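Side-chain contact in formate dehydrogenase subunit beta (Desulfovibrio gigas, PDB 1H0H), which passes electrons through three [4Fe-4S] clusters, as the electron-transfer subunit of an enzyme that reversibly oxidises formate to carbon dioxide: residues Asp142-Thr145 / Arg149-Cys152. Residues are numbered along the deposited sequence; the frame is centred on the assembly and turned at random.
Sequences DRIT and RPAC. With SF4 (iron/sulfur cluster), chain M.
In the second ferredoxin-type motif of this chain, the loop that returns from helix 141-144 to the cluster-binding C152 is tied back to that helix by one arginine, R143. The side chain bends about its CG-CD bond (chi3 71°), which turns the guanidinium edge to the backbone of the loop. There NE donates to the carbonyl O of R149 at 2.8 Å, with an N-H...O angle of 166° and the acceptor almost in the guanidinium plane. A water accepts from R143 NH2 and the R149 amide N, at 3.2 and 2.9 Å, so the side chain holds the R149 backbone directly at O and through water at N. Beside this polar link, I144 lays CG2 against the P150 ring, 3.7 Å from CD. At an edge of the ring, CB lies 3.7 Å from cluster sulfur S4, while A151 CB approaches S3. P150 occupies the N-cap position of helix 151-155, and in its first turn C152 SG binds iron FE2 at 2.3 Å. W24 of helix 16-25 makes a cation-pi contact with R143, whose NH2 forms a salt bridge to an acidic side chain of the other protein chain; I144 and P150 both pack on F163 of strand 161-163.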
ATOM      1  N   ASP B 142       9.863  -3.903 -34.374  1.00 16.01           N
ATOM      2  CA  ASP B 142       9.280  -2.601 -34.633  1.00 16.53           C
ATOM      3  C   ASP B 142       9.727  -1.502 -33.671  1.00 15.97           C
ATOM      4  O   ASP B 142       9.988  -0.369 -34.102  1.00 15.75           O
ATOM      5  CB  ASP B 142       7.751  -2.653 -34.664  1.00 17.95           C
ATOM      6  CG  ASP B 142       7.155  -3.254 -33.418  1.00 18.28           C
ATOM      7  OD1 ASP B 142       7.823  -4.082 -32.725  1.00 20.38           O
ATOM      8  OD2 ASP B 142       5.987  -2.984 -33.071  1.00 18.65           O
ATOM      9  N   ARG B 143       9.804  -1.818 -32.384  1.00 15.55           N
ATOM     10  CA  ARG B 143      10.276  -0.839 -31.410  1.00 15.64           C
ATOM     11  C   ARG B 143      11.752  -0.482 -31.626  1.00 14.21           C
ATOM     12  O   ARG B 143      12.117   0.691 -31.588  1.00 14.64           O
ATOM     13  CB  ARG B 143      10.122  -1.390 -29.984  1.00 15.37           C
ATOM     14  CG  ARG B 143       8.679  -1.575 -29.541  1.00 15.26           C
ATOM     15  CD  ARG B 143       8.523  -2.182 -28.144  1.00 16.12           C
ATOM     16  NE  ARG B 143       8.915  -1.241 -27.109  1.00 15.14           N
ATOM     17  CZ  ARG B 143       8.100  -0.323 -26.575  1.00 15.87           C
ATOM     18  NH1 ARG B 143       6.837  -0.210 -26.968  1.00 13.83           N
ATOM     19  NH2 ARG B 143       8.548   0.485 -25.619  1.00 16.51           N
ATOM     20  N   ILE B 144      12.588  -1.492 -31.874  1.00 15.28           N
ATOM     21  CA  ILE B 144      14.024  -1.264 -31.925  1.00 14.97           C
ATOM     22  C   ILE B 144      14.517  -0.573 -33.194  1.00 15.03           C
ATOM     23  O   ILE B 144      15.644  -0.085 -33.256  1.00 14.32           O
ATOM     24  CB  ILE B 144      14.839  -2.548 -31.605  1.00 16.52           C
ATOM     25  CG1 ILE B 144      14.672  -3.644 -32.663  1.00 16.70           C
ATOM     26  CG2 ILE B 144      14.503  -3.074 -30.255  1.00 16.51           C
ATOM     27  CD1 ILE B 144      15.606  -4.844 -32.352  1.00 16.46           C
ATOM     28  N   THR B 145      13.659  -0.522 -34.200  1.00 14.57           N
ATOM     29  CA  THR B 145      14.000   0.172 -35.420  1.00 15.14           C
ATOM     30  C   THR B 145      13.251   1.483 -35.434  1.00 15.64           C
ATOM     31  O   THR B 145      13.290   2.197 -36.423  1.00 16.20           O
ATOM     32  CB  THR B 145      13.635  -0.676 -36.658  1.00 14.87           C
ATOM     33  OG1 THR B 145      12.252  -1.049 -36.584  1.00 16.32           O
ATOM     34  CG2 THR B 145      14.349  -1.998 -36.623  1.00 15.58           C
ATOM     35  N   ARG B 149      13.363   0.709 -26.953  1.00 17.30           N
ATOM     36  CA  ARG B 149      13.957  -0.560 -26.532  1.00 16.08           C
ATOM     37  C   ARG B 149      12.868  -1.637 -26.505  1.00 15.22           C
ATOM     38  O   ARG B 149      11.691  -1.320 -26.583  1.00 16.78           O
ATOM     39  CB  ARG B 149      14.557  -0.414 -25.141  0.50 17.26           C
ATOM     40  CG  ARG B 149      15.745   0.531 -25.062  0.50 20.25           C
ATOM     41  CD  ARG B 149      16.031   1.003 -23.653  0.50 21.93           C
ATOM     42  NE  ARG B 149      14.948   1.850 -23.151  0.50 23.79           N
ATOM     43  CZ  ARG B 149      14.512   1.857 -21.896  0.50 24.74           C
ATOM     44  NH1 ARG B 149      15.073   1.069 -20.986  0.50 25.46           N
ATOM     45  NH2 ARG B 149      13.515   2.664 -21.543  0.50 25.11           N
ATOM     46  N   PRO B 150      13.227  -2.907 -26.421  1.00 14.56           N
ATOM     47  CA  PRO B 150      12.208  -3.952 -26.298  1.00 14.78           C
ATOM     48  C   PRO B 150      11.271  -3.748 -25.115  1.00 14.40           C
ATOM     49  O   PRO B 150      11.686  -3.187 -24.102  1.00 15.79           O
ATOM     50  CB  PRO B 150      13.030  -5.226 -26.131  1.00 15.74           C
ATOM     51  CG  PRO B 150      14.279  -4.916 -26.945  1.00 14.19           C
ATOM     52  CD  PRO B 150      14.582  -3.466 -26.598  1.00 15.26           C
ATOM     53  N   ALA B 151      10.027  -4.186 -25.272  1.00 13.82           N
ATOM     54  CA  ALA B 151       9.017  -4.040 -24.226  1.00 14.98           C
ATOM     55  C   ALA B 151       9.414  -4.682 -22.904  1.00 15.53           C
ATOM     56  O   ALA B 151       9.142  -4.127 -21.834  1.00 15.14           O
ATOM     57  CB  ALA B 151       7.735  -4.572 -24.678  1.00 14.58           C
ATOM     58  N   CYS B 152      10.029  -5.860 -22.968  1.00 15.10           N
ATOM     59  CA  CYS B 152      10.435  -6.516 -21.747  1.00 17.27           C
ATOM     60  C   CYS B 152      11.539  -5.752 -21.036  1.00 16.77           C
ATOM     61  O   CYS B 152      11.545  -5.662 -19.815  1.00 18.25           O
ATOM     62  CB  CYS B 152      10.850  -7.976 -21.994  1.00 16.69           C
ATOM     63  SG  CYS B 152      12.142  -8.109 -23.243  1.00 18.39           S
TER
HETATM   64 FE1  SF4 M1012      10.125  -8.092 -27.407  1.00 19.53          FE
HETATM   65 FE2  SF4 M1012      11.080  -9.107 -25.037  1.00 18.29          FE
HETATM   66 FE3  SF4 M1012      11.160 -10.629 -27.351  1.00 18.26          FE
HETATM   67 FE4  SF4 M1012       8.766 -10.099 -26.097  1.00 17.37          FE
HETATM   68  S1  SF4 M1012      10.590 -11.259 -25.253  1.00 19.88           S
HETATM   69  S2  SF4 M1012       9.267  -9.975 -28.333  1.00 18.20           S
HETATM   70  S3  SF4 M1012       9.039  -8.064 -25.276  1.00 17.26           S
HETATM   71  S4  SF4 M1012      12.289  -8.679 -27.112  1.00 19.87           S
HETATM   72  O   HOH W   1      11.489   1.508 -24.834  1.00 22.03           O